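PDB 5C86: kelch domain-containing protein from Colletotrichum graminicola M1.001, which oxidises alcohols as a fungal member of the copper-dependent galactose oxidase and glyoxal oxidase family AA5. Local coordinates for residues P13-A18 with N361-Q366; V17-V22 with H335-L340; G75-A80 with V425-R430; G289-V294 with E313-A318; I416-T421 with Y460-A465. All coordinates share one frame; numbering follows the deposited sequence.

Contact 1. Residues P13-A18 with N361-Q366; sequences PVVPVA and NHFDGQ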
# COMPACT_ATOMS: atom_id res chain seq x y z
N PRO A 13 -9.48 -1.91 19.52
CA PRO A 13 -9.17 -1.24 20.80
C PRO A 13 -8.08 -0.18 20.62
O PRO A 13 -7.73 0.49 21.62
CB PRO A 13 -8.63 -2.39 21.64
CG PRO A 13 -7.92 -3.27 20.63
CD PRO A 13 -8.84 -3.23 19.44
N VAL A 14 -7.51 -0.01 19.38
CA VAL A 14 -6.49 1.08 19.13
C VAL A 14 -6.92 1.73 17.80
O VAL A 14 -7.67 1.11 17.00
CB VAL A 14 -5.05 0.63 19.00
CG1 VAL A 14 -4.58 -0.19 20.19
CG2 VAL A 14 -4.80 -0.25 17.75
N VAL A 15 -6.60 3.01 17.54
CA VAL A 15 -7.00 3.62 16.29
C VAL A 15 -6.05 2.97 15.22
O VAL A 15 -4.82 2.96 15.35
CB VAL A 15 -6.81 5.14 16.30
CG1 VAL A 15 -7.25 5.73 14.99
CG2 VAL A 15 -7.61 5.77 17.48
N PRO A 16 -6.70 2.43 14.15
CA PRO A 16 -5.92 1.66 13.15
C PRO A 16 -5.28 2.59 12.12
O PRO A 16 -5.76 2.71 10.97
CB PRO A 16 -6.93 0.70 12.58
CG PRO A 16 -8.22 1.39 12.70
CD PRO A 16 -8.14 2.23 14.00
N VAL A 17 -4.25 3.27 12.58
CA VAL A 17 -3.57 4.28 11.81
C VAL A 17 -2.57 3.63 10.81
O VAL A 17 -2.17 4.27 9.82
CB VAL A 17 -2.85 5.28 12.75
CG1 VAL A 17 -1.97 6.27 12.02
CG2 VAL A 17 -3.95 5.99 13.57
N ALA A 18 -2.14 2.46 11.11
CA ALA A 18 -1.25 1.67 10.26
C ALA A 18 -1.89 0.31 10.22
O ALA A 18 -2.31 -0.23 11.27
CB ALA A 18 0.14 1.64 10.78
N ASN A 361 -11.09 10.75 16.98
CA ASN A 361 -10.59 9.40 16.99
C ASN A 361 -11.66 8.46 16.46
O ASN A 361 -12.84 8.44 16.90
CB ASN A 361 -10.33 8.92 18.38
CG ASN A 361 -9.14 9.46 18.98
OD1 ASN A 361 -8.10 9.80 18.34
ND2 ASN A 361 -9.18 9.48 20.31
N HIS A 362 -11.28 7.67 15.43
CA HIS A 362 -12.19 6.65 14.92
C HIS A 362 -11.55 5.29 15.06
O HIS A 362 -10.58 4.94 14.33
CB HIS A 362 -12.52 7.01 13.48
CG HIS A 362 -13.12 8.36 13.34
ND1 HIS A 362 -14.29 8.70 13.99
CD2 HIS A 362 -12.71 9.48 12.69
CE1 HIS A 362 -14.57 9.97 13.75
NE2 HIS A 362 -13.65 10.45 12.95
N PHE A 363 -12.03 4.48 16.01
CA PHE A 363 -11.41 3.16 16.30
C PHE A 363 -11.94 2.09 15.32
O PHE A 363 -11.63 0.95 15.42
CB PHE A 363 -11.62 2.72 17.77
CG PHE A 363 -10.92 3.59 18.80
CD1 PHE A 363 -11.53 4.79 19.20
CD2 PHE A 363 -9.72 3.22 19.35
CE1 PHE A 363 -10.89 5.59 20.16
CE2 PHE A 363 -9.09 4.00 20.29
CZ PHE A 363 -9.71 5.20 20.66
N ASP A 364 -12.85 2.50 14.49
CA ASP A 364 -13.64 1.59 13.73
C ASP A 364 -13.26 1.64 12.22
O ASP A 364 -12.46 2.45 11.76
CB ASP A 364 -15.08 1.90 13.92
CG ASP A 364 -15.51 3.19 13.23
OD1 ASP A 364 -14.72 4.15 13.19
OD2 ASP A 364 -16.60 3.20 12.62
N GLY A 365 -13.85 0.67 11.53
CA GLY A 365 -13.88 0.66 10.09
C GLY A 365 -14.80 -0.42 9.64
O GLY A 365 -15.55 -0.97 10.44
N GLN A 366 -14.84 -0.65 8.34
CA GLN A 366 -15.75 -1.64 7.75
C GLN A 366 -15.01 -2.19 6.51
O GLN A 366 -14.11 -1.50 5.98
CB GLN A 366 -17.04 -1.03 7.25
CG GLN A 366 -17.95 -0.40 8.29
CD GLN A 366 -19.05 0.46 7.67
OE1 GLN A 366 -18.86 1.63 7.29
NE2 GLN A 366 -20.23 -0.12 7.56
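A single valine methyl, Val15 CG2, sits over one face of the Phe363 ring, and this part of the contact is held by packing alone. CG2 lies 3.8 Å from the ring centroid and 17° off the normal, which makes a CH-pi contact displaced toward the CE2 side. The two side chains cross at about a right angle. Phe363 gets there because its CG stands anti to its carbonyl carbon (chi1 -66°). The same rim of the ring presses on backbone: Phe363 CD2 is 3.5 Å from Val14 C.

The other branch, Val15 CG1, leans on His362 O at 3.5 Å. Pro16 CD approaches the same carbonyl, His362 O, at 3.7 Å. Pro16 is also the centre of an inverse gamma turn, closed by Val17 N on Val15 O (2.8 Å). The turn swings the chain away from 361-366 toward strand 18-21.

Asn361 turns its amide to Cys354 and Gly355. Phe363 pairs through its backbone with Phe12, where strand 5-11 joins strand 364-369. The N-terminal strand thus completes a blade begun late in the chain, the closure typical of a seven-bladed kelch beta-propeller.

Contact 2. Residues V17-V22 with H335-L340; sequences VAVALV and HSTALL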
# COMPACT_ATOMS: atom_id res chain seq x y z
N VAL A 17 -4.25 3.27 12.58
CA VAL A 17 -3.57 4.28 11.81
C VAL A 17 -2.57 3.63 10.81
O VAL A 17 -2.17 4.27 9.82
CB VAL A 17 -2.85 5.28 12.75
CG1 VAL A 17 -1.97 6.27 12.02
CG2 VAL A 17 -3.95 5.99 13.57
N ALA A 18 -2.14 2.46 11.11
CA ALA A 18 -1.25 1.67 10.26
C ALA A 18 -1.89 0.31 10.22
O ALA A 18 -2.31 -0.23 11.27
CB ALA A 18 0.14 1.64 10.78
N VAL A 19 -1.90 -0.34 9.04
CA VAL A 19 -2.47 -1.66 8.90
C VAL A 19 -1.64 -2.49 7.96
O VAL A 19 -0.99 -1.93 7.05
CB VAL A 19 -3.90 -1.67 8.42
CG1 VAL A 19 -4.82 -0.85 9.35
CG2 VAL A 19 -4.06 -1.16 6.99
N ALA A 20 -1.65 -3.81 8.16
CA ALA A 20 -0.87 -4.74 7.31
C ALA A 20 -1.64 -5.99 7.13
O ALA A 20 -2.28 -6.48 8.09
CB ALA A 20 0.45 -5.08 7.91
N LEU A 21 -1.61 -6.56 5.93
CA LEU A 21 -2.26 -7.87 5.70
C LEU A 21 -1.25 -8.92 6.01
O LEU A 21 -0.13 -8.89 5.54
CB LEU A 21 -2.73 -7.99 4.24
CG LEU A 21 -3.48 -9.28 3.95
CD1 LEU A 21 -4.82 -9.22 4.54
CD2 LEU A 21 -3.62 -9.44 2.47
N VAL A 22 -1.61 -9.88 6.89
CA VAL A 22 -0.68 -10.91 7.30
C VAL A 22 -0.63 -12.03 6.19
O VAL A 22 -1.67 -12.60 5.84
CB VAL A 22 -1.15 -11.50 8.63
CG1 VAL A 22 -0.22 -12.60 9.05
CG2 VAL A 22 -1.26 -10.39 9.72
N HIS A 335 -4.85 10.03 9.02
CA HIS A 335 -4.64 8.81 9.79
C HIS A 335 -5.65 7.71 9.50
O HIS A 335 -5.73 6.76 10.29
CB HIS A 335 -4.49 9.09 11.30
CG HIS A 335 -3.20 9.75 11.65
ND1 HIS A 335 -2.98 10.29 12.89
CD2 HIS A 335 -2.05 9.90 10.97
CE1 HIS A 335 -1.75 10.73 12.96
NE2 HIS A 335 -1.15 10.52 11.82
N SER A 336 -6.38 7.84 8.41
CA SER A 336 -7.24 6.74 7.88
C SER A 336 -6.39 5.78 7.01
O SER A 336 -5.31 6.10 6.56
CB SER A 336 -8.40 7.28 7.07
OG SER A 336 -7.95 7.97 5.88
N THR A 337 -6.92 4.58 6.94
CA THR A 337 -6.25 3.48 6.25
C THR A 337 -7.26 2.74 5.37
O THR A 337 -8.45 2.76 5.61
CB THR A 337 -5.57 2.53 7.23
OG1 THR A 337 -6.55 2.08 8.19
CG2 THR A 337 -4.35 3.14 7.87
N ALA A 338 -6.73 2.05 4.30
CA ALA A 338 -7.54 1.14 3.51
C ALA A 338 -6.60 0.08 2.94
O ALA A 338 -5.43 0.36 2.72
CB ALA A 338 -8.28 1.81 2.39
N LEU A 339 -7.12 -1.13 2.77
CA LEU A 339 -6.27 -2.22 2.41
C LEU A 339 -7.08 -3.34 1.76
O LEU A 339 -8.16 -3.72 2.23
CB LEU A 339 -5.54 -2.75 3.63
CG LEU A 339 -4.24 -3.48 3.31
CD1 LEU A 339 -3.15 -2.52 2.94
CD2 LEU A 339 -3.85 -4.36 4.45
N LEU A 340 -6.55 -3.90 0.66
CA LEU A 340 -7.18 -5.09 0.05
C LEU A 340 -6.99 -6.31 0.91
O LEU A 340 -5.89 -6.60 1.33
CB LEU A 340 -6.54 -5.40 -1.31
CG LEU A 340 -7.16 -6.53 -2.09
CD1 LEU A 340 -8.55 -6.18 -2.45
CD2 LEU A 340 -6.33 -6.82 -3.34
O HOH W 1 -2.85 6.41 8.20
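Val17 has CG1 anti to its own N (chi1 173°), and His335 has its ring anti to the carbonyl carbon (chi1 -72°), which brings the methyl over one face of the imidazole. CG1 is 4.0 Å from the His335 ring centroid, 25° off the normal, a CH-pi contact offset toward CG and CD2. The other branch, Val17 CG2, is 3.8 Å from His335 O.

His335 is a copper ligand in the metal-bound protein, but no metal is bound here. Its ND1 is bonded to Gly352 O, and His423, another ligand, meets the ring from outside the contact.

Strands 18-21 and 336-340 are the innermost strands of two neighbouring propeller blades. They run nearly parallel, their axes approaching to 7.2 Å, so side chains fill the gap between them. Thr337 CG2 comes closest, 3.1 Å from Val17 O. Val19 and Thr337 meet tip to tip, with Val19 CG1 3.6 Å from Thr337 OG1. The hydroxyl itself is hydrogen-bonded to Pro16 O and Trp347 NE1. Val19 CG2 slides past Leu339 CB at 4.0 Å. Leu339 CD2 then reaches Leu21 CB at 3.8 Å. At the His335 end a water donates to Val17 O and to Ser336 O, bridging the backbones.

Contact 3. Residues G75-A80 with V425-R430; sequences GTSLDA and VNTDQR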
# COMPACT_ATOMS: atom_id res chain seq x y z
N GLY A 75 8.17 4.20 8.22
CA GLY A 75 8.13 3.53 6.92
C GLY A 75 7.71 2.11 7.09
O GLY A 75 7.93 1.48 8.16
N THR A 76 7.09 1.54 6.05
CA THR A 76 6.67 0.11 6.16
C THR A 76 7.05 -0.54 4.84
O THR A 76 6.86 0.05 3.75
CB THR A 76 5.23 -0.08 6.39
OG1 THR A 76 4.46 0.46 5.30
CG2 THR A 76 4.79 0.57 7.63
N SER A 77 7.48 -1.78 4.89
CA SER A 77 7.66 -2.62 3.68
C SER A 77 7.58 -4.06 4.05
O SER A 77 7.85 -4.41 5.22
CB SER A 77 8.98 -2.39 2.98
OG SER A 77 9.10 -1.06 2.44
N LEU A 78 7.16 -4.92 3.12
CA LEU A 78 7.26 -6.36 3.27
C LEU A 78 8.40 -6.90 2.48
O LEU A 78 8.58 -6.58 1.33
CB LEU A 78 6.01 -7.05 2.83
CG LEU A 78 4.93 -7.03 3.87
CD1 LEU A 78 4.30 -5.64 3.98
CD2 LEU A 78 3.77 -7.97 3.64
N ASP A 79 9.26 -7.70 3.09
CA ASP A 79 10.42 -8.20 2.42
C ASP A 79 10.13 -9.50 1.63
O ASP A 79 8.99 -9.94 1.54
CB ASP A 79 11.61 -8.40 3.43
CG ASP A 79 11.53 -9.64 4.25
OD1 ASP A 79 10.56 -10.45 4.25
OD2 ASP A 79 12.53 -9.77 5.08
N ALA A 80 11.20 -10.06 1.05
CA ALA A 80 11.05 -11.25 0.19
C ALA A 80 10.39 -12.44 0.87
O ALA A 80 9.75 -13.28 0.20
CB ALA A 80 12.37 -11.63 -0.36
N VAL A 425 0.60 6.07 2.43
CA VAL A 425 1.75 5.51 1.75
C VAL A 425 1.58 3.98 1.73
O VAL A 425 1.42 3.35 2.78
CB VAL A 425 3.09 5.88 2.37
CG1 VAL A 425 4.22 5.16 1.67
CG2 VAL A 425 3.23 7.40 2.41
N ASN A 426 1.66 3.36 0.56
CA ASN A 426 1.62 1.93 0.40
C ASN A 426 2.46 1.59 -0.82
O ASN A 426 1.92 1.52 -1.96
CB ASN A 426 0.21 1.36 0.30
CG ASN A 426 0.19 -0.13 0.20
OD1 ASN A 426 1.26 -0.77 0.01
ND2 ASN A 426 -0.99 -0.73 0.36
N THR A 427 3.77 1.39 -0.63
CA THR A 427 4.60 1.04 -1.73
C THR A 427 4.59 -0.41 -2.09
O THR A 427 5.20 -0.81 -3.15
CB THR A 427 6.07 1.41 -1.45
OG1 THR A 427 6.56 0.54 -0.44
CG2 THR A 427 6.15 2.89 -1.03
N ASP A 428 4.02 -1.23 -1.20
CA ASP A 428 4.04 -2.67 -1.34
C ASP A 428 3.00 -3.20 -2.33
O ASP A 428 3.15 -4.32 -2.81
CB ASP A 428 3.82 -3.34 -0.01
CG ASP A 428 5.04 -3.35 0.89
OD1 ASP A 428 6.14 -3.89 0.56
OD2 ASP A 428 4.90 -2.71 1.98
N GLN A 429 1.89 -2.47 -2.52
CA GLN A 429 0.85 -2.99 -3.36
C GLN A 429 1.18 -2.75 -4.86
O GLN A 429 1.44 -1.68 -5.25
CB GLN A 429 -0.55 -2.43 -3.04
CG GLN A 429 -0.74 -1.03 -3.34
CD GLN A 429 -2.25 -0.55 -3.20
OE1 GLN A 429 -3.26 -1.28 -3.36
NE2 GLN A 429 -2.35 0.67 -2.93
N ARG A 430 1.04 -3.81 -5.62
CA ARG A 430 1.03 -3.75 -7.06
C ARG A 430 0.29 -4.92 -7.59
O ARG A 430 0.23 -5.98 -6.97
CB ARG A 430 2.47 -3.72 -7.60
CG ARG A 430 3.32 -4.91 -7.25
CD ARG A 430 4.68 -4.90 -7.94
NE ARG A 430 5.44 -3.72 -7.51
CZ ARG A 430 6.40 -3.08 -8.22
NH1 ARG A 430 6.86 -3.59 -9.39
NH2 ARG A 430 6.93 -1.99 -7.70
O HOH W 2 3.34 2.90 4.76
O HOH W 3 5.03 1.66 2.03
O HOH W 4 3.75 -0.59 2.80
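Thr76 opens the contact with two water bridges from its hydroxyl. One water lies 2.7 Å from Thr76 OG1 and donates to Val425 O. A second, 2.8 Å from Thr76 OG1, lies close to Asp428 OD2, to which it can donate. The carbonyl of Thr76 is served as well: a third water accepts from Thr427 N and lies 3.0 Å from Thr76 O, toward which it can donate. Waters thus link Thr76 to the backbone at Val425 and Thr427 and to the Asp428 carboxylate.

Ser77 comes next and turns its hydroxyl back along its own strand. Ser77 OG donates to Thr76 O and is also bonded to Ser123 OG. Ser77 CA lies 3.2 Å from Asp428 OD2.

Leu78 makes the direct bond. Its N donates to Asp428 OD1 at 2.9 Å, nearly straight at 174°, and the donor stands above the carboxylate plane. The Leu78 side chain crosses that of Asp428 at about a right angle, and Leu78 CD1 is 3.6 Å from Asp428 OD2.

OD1 of Asp428 has a second grip, a salt bridge to Arg417 NH1, which would probably keep the carboxylate ionised in this buried place. Within 425-430, Asn426 OD1 accepts from Gln429 N in an Asx motif, consistent with a set bend around Asp428.

Strand 75-78 is the innermost strand of its blade, and 425-430 joins strands 412-422 and 431-438. The arrangement is that of galactose oxidase, where a hairpin of the C-terminal domain enters the propeller's central channel and brings a copper-binding histidine, here His423.

Contact 4. Residues G289-V294 with E313-A318; sequences GKIWVV and ELFDPA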
# COMPACT_ATOMS: atom_id res chain seq x y z
N GLY A 289 -8.07 -5.06 -11.65
CA GLY A 289 -7.34 -3.89 -12.17
C GLY A 289 -7.99 -2.58 -11.93
O GLY A 289 -7.38 -1.56 -12.15
N LYS A 290 -9.16 -2.61 -11.31
CA LYS A 290 -9.77 -1.36 -10.92
C LYS A 290 -9.16 -0.84 -9.63
O LYS A 290 -8.44 -1.58 -8.91
CB LYS A 290 -11.31 -1.44 -10.82
CG LYS A 290 -11.97 -1.75 -12.17
CD LYS A 290 -13.55 -1.64 -12.01
CE LYS A 290 -14.35 -2.27 -13.13
NZ LYS A 290 -14.50 -3.73 -12.81
N ILE A 291 -9.41 0.43 -9.35
CA ILE A 291 -8.82 1.10 -8.18
C ILE A 291 -9.90 1.80 -7.36
O ILE A 291 -10.74 2.49 -7.91
CB ILE A 291 -7.77 2.10 -8.57
CG1 ILE A 291 -6.66 1.39 -9.38
CG2 ILE A 291 -7.17 2.80 -7.37
CD1 ILE A 291 -5.73 2.32 -10.13
N TRP A 292 -9.94 1.56 -6.08
CA TRP A 292 -10.95 2.26 -5.21
C TRP A 292 -10.24 3.35 -4.44
O TRP A 292 -9.17 3.08 -3.86
CB TRP A 292 -11.48 1.26 -4.29
CG TRP A 292 -12.69 1.68 -3.48
CD1 TRP A 292 -13.86 2.08 -3.97
CD2 TRP A 292 -12.81 1.59 -2.06
NE1 TRP A 292 -14.77 2.23 -2.93
CE2 TRP A 292 -14.15 1.95 -1.77
CE3 TRP A 292 -11.97 1.23 -1.03
CZ2 TRP A 292 -14.64 1.89 -0.47
CZ3 TRP A 292 -12.50 1.15 0.27
CH2 TRP A 292 -13.82 1.48 0.49
N VAL A 293 -10.82 4.54 -4.47
CA VAL A 293 -10.28 5.73 -3.82
C VAL A 293 -11.25 6.10 -2.74
O VAL A 293 -12.39 6.47 -3.07
CB VAL A 293 -10.03 6.88 -4.78
CG1 VAL A 293 -9.32 7.97 -4.07
CG2 VAL A 293 -9.15 6.39 -5.97
N VAL A 294 -10.81 6.03 -1.49
CA VAL A 294 -11.73 6.20 -0.36
C VAL A 294 -11.22 7.28 0.62
O VAL A 294 -10.02 7.38 0.93
CB VAL A 294 -11.91 4.89 0.41
CG1 VAL A 294 -10.63 4.20 0.80
CG2 VAL A 294 -12.87 5.03 1.62
N GLU A 313 -14.81 6.58 -4.72
CA GLU A 313 -14.91 6.39 -6.14
C GLU A 313 -14.19 5.17 -6.58
O GLU A 313 -13.15 4.84 -6.08
CB GLU A 313 -14.43 7.64 -6.89
CG GLU A 313 -15.45 8.81 -6.78
CD GLU A 313 -14.87 10.10 -7.37
OE1 GLU A 313 -14.02 10.79 -6.67
OE2 GLU A 313 -15.16 10.41 -8.59
N LEU A 314 -14.80 4.48 -7.54
CA LEU A 314 -14.24 3.31 -8.22
C LEU A 314 -13.69 3.78 -9.55
O LEU A 314 -14.40 4.35 -10.36
CB LEU A 314 -15.33 2.26 -8.40
CG LEU A 314 -14.87 0.97 -9.02
CD1 LEU A 314 -13.77 0.27 -8.28
CD2 LEU A 314 -16.12 0.07 -9.10
N PHE A 315 -12.37 3.61 -9.76
CA PHE A 315 -11.74 4.07 -10.99
C PHE A 315 -11.39 2.86 -11.87
O PHE A 315 -10.86 1.88 -11.40
CB PHE A 315 -10.45 4.81 -10.67
CG PHE A 315 -9.65 5.24 -11.88
CD1 PHE A 315 -10.09 6.27 -12.69
CD2 PHE A 315 -8.49 4.57 -12.23
CE1 PHE A 315 -9.31 6.66 -13.75
CE2 PHE A 315 -7.73 4.94 -13.31
CZ PHE A 315 -8.17 5.99 -14.09
N ASP A 316 -11.68 2.96 -13.19
CA ASP A 316 -11.40 1.90 -14.14
C ASP A 316 -10.29 2.39 -15.04
O ASP A 316 -10.52 3.24 -15.87
CB ASP A 316 -12.65 1.53 -14.94
CG ASP A 316 -12.39 0.43 -15.96
OD1 ASP A 316 -11.19 0.08 -16.21
OD2 ASP A 316 -13.48 -0.07 -16.40
N PRO A 317 -9.08 1.93 -14.90
CA PRO A 317 -7.97 2.46 -15.72
C PRO A 317 -8.12 2.13 -17.19
O PRO A 317 -7.52 2.85 -17.95
CB PRO A 317 -6.73 1.77 -15.14
CG PRO A 317 -7.14 1.37 -13.78
CD PRO A 317 -8.58 0.96 -13.88
N ALA A 318 -8.88 1.13 -17.58
CA ALA A 318 -9.04 0.83 -19.02
C ALA A 318 -9.79 1.92 -19.70
O ALA A 318 -9.40 2.32 -20.85
CB ALA A 318 -9.73 -0.46 -19.24
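The second and third strands of one four-stranded kelch blade, 291-294 and 313-316, pair here in an antiparallel sheet. Ile291 with Phe315 and Val293 with Glu313 are hydrogen-bonded pairs, and Trp292 with Leu314 between them is a non-hydrogen-bonded pair. Four N-H...O bonds cross. Phe315 N to Ile291 O is the shortest at 2.7 Å. Trp292 CA adds a C-H contact to Glu313 O at 3.5 Å.

Ile291 and Phe315 point the same way from the sheet. Ile291 CD1 lies 4.1 Å from Phe315 CD2, at the ring edge. This face packs against the blade before it: Phe315 stacks on Phe237, and Ile291 touches Val227 and Tyr229. On the same face the Glu313 carboxylate makes a salt bridge to Arg278 and accepts a hydrogen bond from the backbone N of Lys275.

Trp292 and Leu314 occupy the other face. With CG anti to its N (chi1 -170°), Trp292 lays CD1 near the partner strand, obliquely, 3.5 Å from Glu313 O. The indole NE1 is bonded to Thr325 OG1, and the rings of Trp292 and Trp368 are stacked, so the next blade lies against this side.

Toward the strand ends Lys290 runs across Leu314, with CB 3.9 Å from Leu314 CD1. Its amine pairs with Asp288, not with Asp316. Asp316 OD1 instead accepts from Ala318 N, closing an Asx turn. The pyrrolidine of Pro317 then rests on the Gly289 carbonyl, its CD 3.3 Å from Gly289 O.

Contact 5. Residues I416-T421 with Y460-A465; sequences IRVSAT and YYMLFA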
# COMPACT_ATOMS: atom_id res chain seq x y z
N ILE A 416 -1.58 -10.04 -6.79
CA ILE A 416 -1.52 -8.71 -6.13
C ILE A 416 -0.62 -8.79 -4.95
O ILE A 416 -0.80 -9.68 -4.10
CB ILE A 416 -2.92 -8.20 -5.74
CG1 ILE A 416 -3.77 -7.94 -7.00
CG2 ILE A 416 -2.81 -6.88 -4.97
CD1 ILE A 416 -5.05 -7.22 -6.77
N ARG A 417 0.37 -7.94 -4.89
CA ARG A 417 1.34 -8.05 -3.84
C ARG A 417 0.78 -7.69 -2.46
O ARG A 417 0.05 -6.67 -2.33
CB ARG A 417 2.53 -7.19 -4.16
CG ARG A 417 3.81 -7.56 -3.39
CD ARG A 417 5.08 -6.96 -4.00
NE ARG A 417 6.27 -7.21 -3.22
CZ ARG A 417 6.51 -6.65 -2.04
NH1 ARG A 417 5.77 -5.69 -1.60
NH2 ARG A 417 7.55 -7.01 -1.32
N VAL A 418 1.06 -8.52 -1.46
CA VAL A 418 0.56 -8.28 -0.10
C VAL A 418 1.19 -7.02 0.45
O VAL A 418 2.38 -6.75 0.25
CB VAL A 418 0.86 -9.52 0.78
CG1 VAL A 418 0.59 -9.31 2.23
CG2 VAL A 418 0.17 -10.77 0.23
N SER A 419 0.38 -6.24 1.16
CA SER A 419 0.82 -4.88 1.48
C SER A 419 0.38 -4.39 2.86
O SER A 419 -0.16 -5.14 3.64
CB SER A 419 0.41 -3.89 0.34
OG SER A 419 -0.98 -3.73 0.35
N ALA A 420 0.76 -3.14 3.09
CA ALA A 420 0.60 -2.47 4.37
C ALA A 420 0.54 -1.00 4.06
O ALA A 420 1.10 -0.52 3.07
CB ALA A 420 1.78 -2.75 5.28
N THR A 421 -0.13 -0.25 4.95
CA THR A 421 -0.25 1.18 4.68
C THR A 421 -0.36 2.01 5.94
O THR A 421 -0.90 1.57 6.94
CB THR A 421 -1.51 1.50 3.80
OG1 THR A 421 -1.42 2.83 3.25
CG2 THR A 421 -2.87 1.36 4.46
N TYR A 460 5.45 -11.92 -0.90
CA TYR A 460 4.17 -12.55 -0.94
C TYR A 460 3.16 -11.80 -1.81
O TYR A 460 3.10 -10.56 -1.83
CB TYR A 460 3.54 -12.75 0.42
CG TYR A 460 3.94 -14.03 1.14
CD1 TYR A 460 5.12 -14.10 1.85
CD2 TYR A 460 3.26 -15.16 0.91
CE1 TYR A 460 5.51 -15.26 2.47
CE2 TYR A 460 3.63 -16.33 1.50
CZ TYR A 460 4.74 -16.36 2.27
OH TYR A 460 5.05 -17.59 2.89
N TYR A 461 2.35 -12.62 -2.53
CA TYR A 461 1.29 -12.17 -3.39
C TYR A 461 0.06 -12.99 -3.11
O TYR A 461 0.12 -14.12 -2.62
CB TYR A 461 1.63 -12.44 -4.86
CG TYR A 461 2.71 -11.47 -5.39
CD1 TYR A 461 4.01 -11.68 -5.09
CD2 TYR A 461 2.38 -10.44 -6.20
CE1 TYR A 461 4.97 -10.77 -5.56
CE2 TYR A 461 3.31 -9.53 -6.68
CZ TYR A 461 4.65 -9.72 -6.38
OH TYR A 461 5.60 -8.82 -6.87
N MET A 462 -1.08 -12.36 -3.39
CA MET A 462 -2.37 -13.02 -3.47
C MET A 462 -2.65 -13.39 -4.93
O MET A 462 -2.64 -12.50 -5.78
CB MET A 462 -3.42 -12.10 -3.00
CG MET A 462 -3.35 -11.88 -1.49
SD MET A 462 -4.53 -10.62 -0.90
CE MET A 462 -3.72 -9.11 -1.39
N LEU A 463 -2.92 -14.67 -5.22
CA LEU A 463 -3.31 -15.11 -6.55
C LEU A 463 -4.83 -15.12 -6.56
O LEU A 463 -5.45 -15.73 -5.70
CB LEU A 463 -2.72 -16.50 -6.88
CG LEU A 463 -2.36 -16.75 -8.32
CD1 LEU A 463 -1.30 -17.86 -8.52
CD2 LEU A 463 -3.70 -17.04 -9.04
N PHE A 464 -5.40 -14.34 -7.45
CA PHE A 464 -6.83 -14.33 -7.77
C PHE A 464 -7.15 -14.90 -9.12
O PHE A 464 -6.43 -14.66 -10.10
CB PHE A 464 -7.33 -12.90 -7.73
CG PHE A 464 -7.33 -12.24 -6.34
CD1 PHE A 464 -8.43 -12.45 -5.51
CD2 PHE A 464 -6.31 -11.42 -5.88
CE1 PHE A 464 -8.51 -11.88 -4.25
CE2 PHE A 464 -6.39 -10.79 -4.64
CZ PHE A 464 -7.53 -11.02 -3.86
N ALA A 465 -8.28 -15.62 -9.16
CA ALA A 465 -8.81 -16.14 -10.38
C ALA A 465 -10.21 -15.54 -10.49
O ALA A 465 -10.96 -15.54 -9.49
CB ALA A 465 -8.90 -17.62 -10.35
O HOH W 5 4.44 -8.62 -0.19
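Arg417 passes obliquely over the Tyr461 ring, and its chain can be followed atom by atom. CB starts 3.5 Å from Tyr461 CE2. CG stands over the same face, 3.9 Å from the ring centroid and 18° off the normal, in a CH-pi contact; it also comes 3.5 Å from Tyr460 O. CD passes on to the phenol oxygen, 3.5 Å from Tyr461 OH. The chain is extended as far as NE, which carries the head past the ring; Arg417 NE is 4.0 Å from Tyr461 OH. There the guanidinium stands almost upright to the phenol, its plane 87° from that of the ring, with Tyr461 OH near its edge.

The tip has its partners further on. NH1 goes to Asp428, while NH2 is hydrogen-bonded to two carbonyls, Pro458 O and Leu78 O. Over the centre of one guanidinium face lies a water that donates to Val418 O and Tyr460 O. The phenol OH is tied to Ile457 O.

The backbones pair antiparallel beside this. Ile416 and Met462 exchange two bonds, the closer being Met462 N to Ile416 O at 2.8 Å. Val418 N bonds to Tyr460 O. On the opposite side of the sheet from Arg417, Ile416 CG2 meets Met462 CE at 4.3 Å. Val418 CG2 packs nearby on Tyr460 CB (3.9 Å).

Both strands belong to the C-terminal early set domain, an immunoglobulin-like beta-sandwich. After this pairing strand 412-422 goes on to run beside strand 18-21 and leads into the hairpin that, as in galactose oxidase, enters the propeller.

Overall arrangement
From the N terminus, contacts 1 and 2 start in the same stretch, 13-22, and are closed by 335-340 (contact 2) and 361-366 (contact 1). They share Val17 and Ala18; together they join the last blade to the first. Contact 3 starts at 75-80 and closes at 425-430, so it crosses both and binds a blade to the C-terminal hairpin. Contact 4 is a local pairing within one blade, enclosed by contacts 1, 2 and 3. Contact 5 opens after contacts 1, 2 and 4 have closed, and crosses contact 3. A salt bridge of Arg417 with Asp428 links contacts 3 and 5; backbone bonds between 17-22 and 416-421 link contacts 2 and 5.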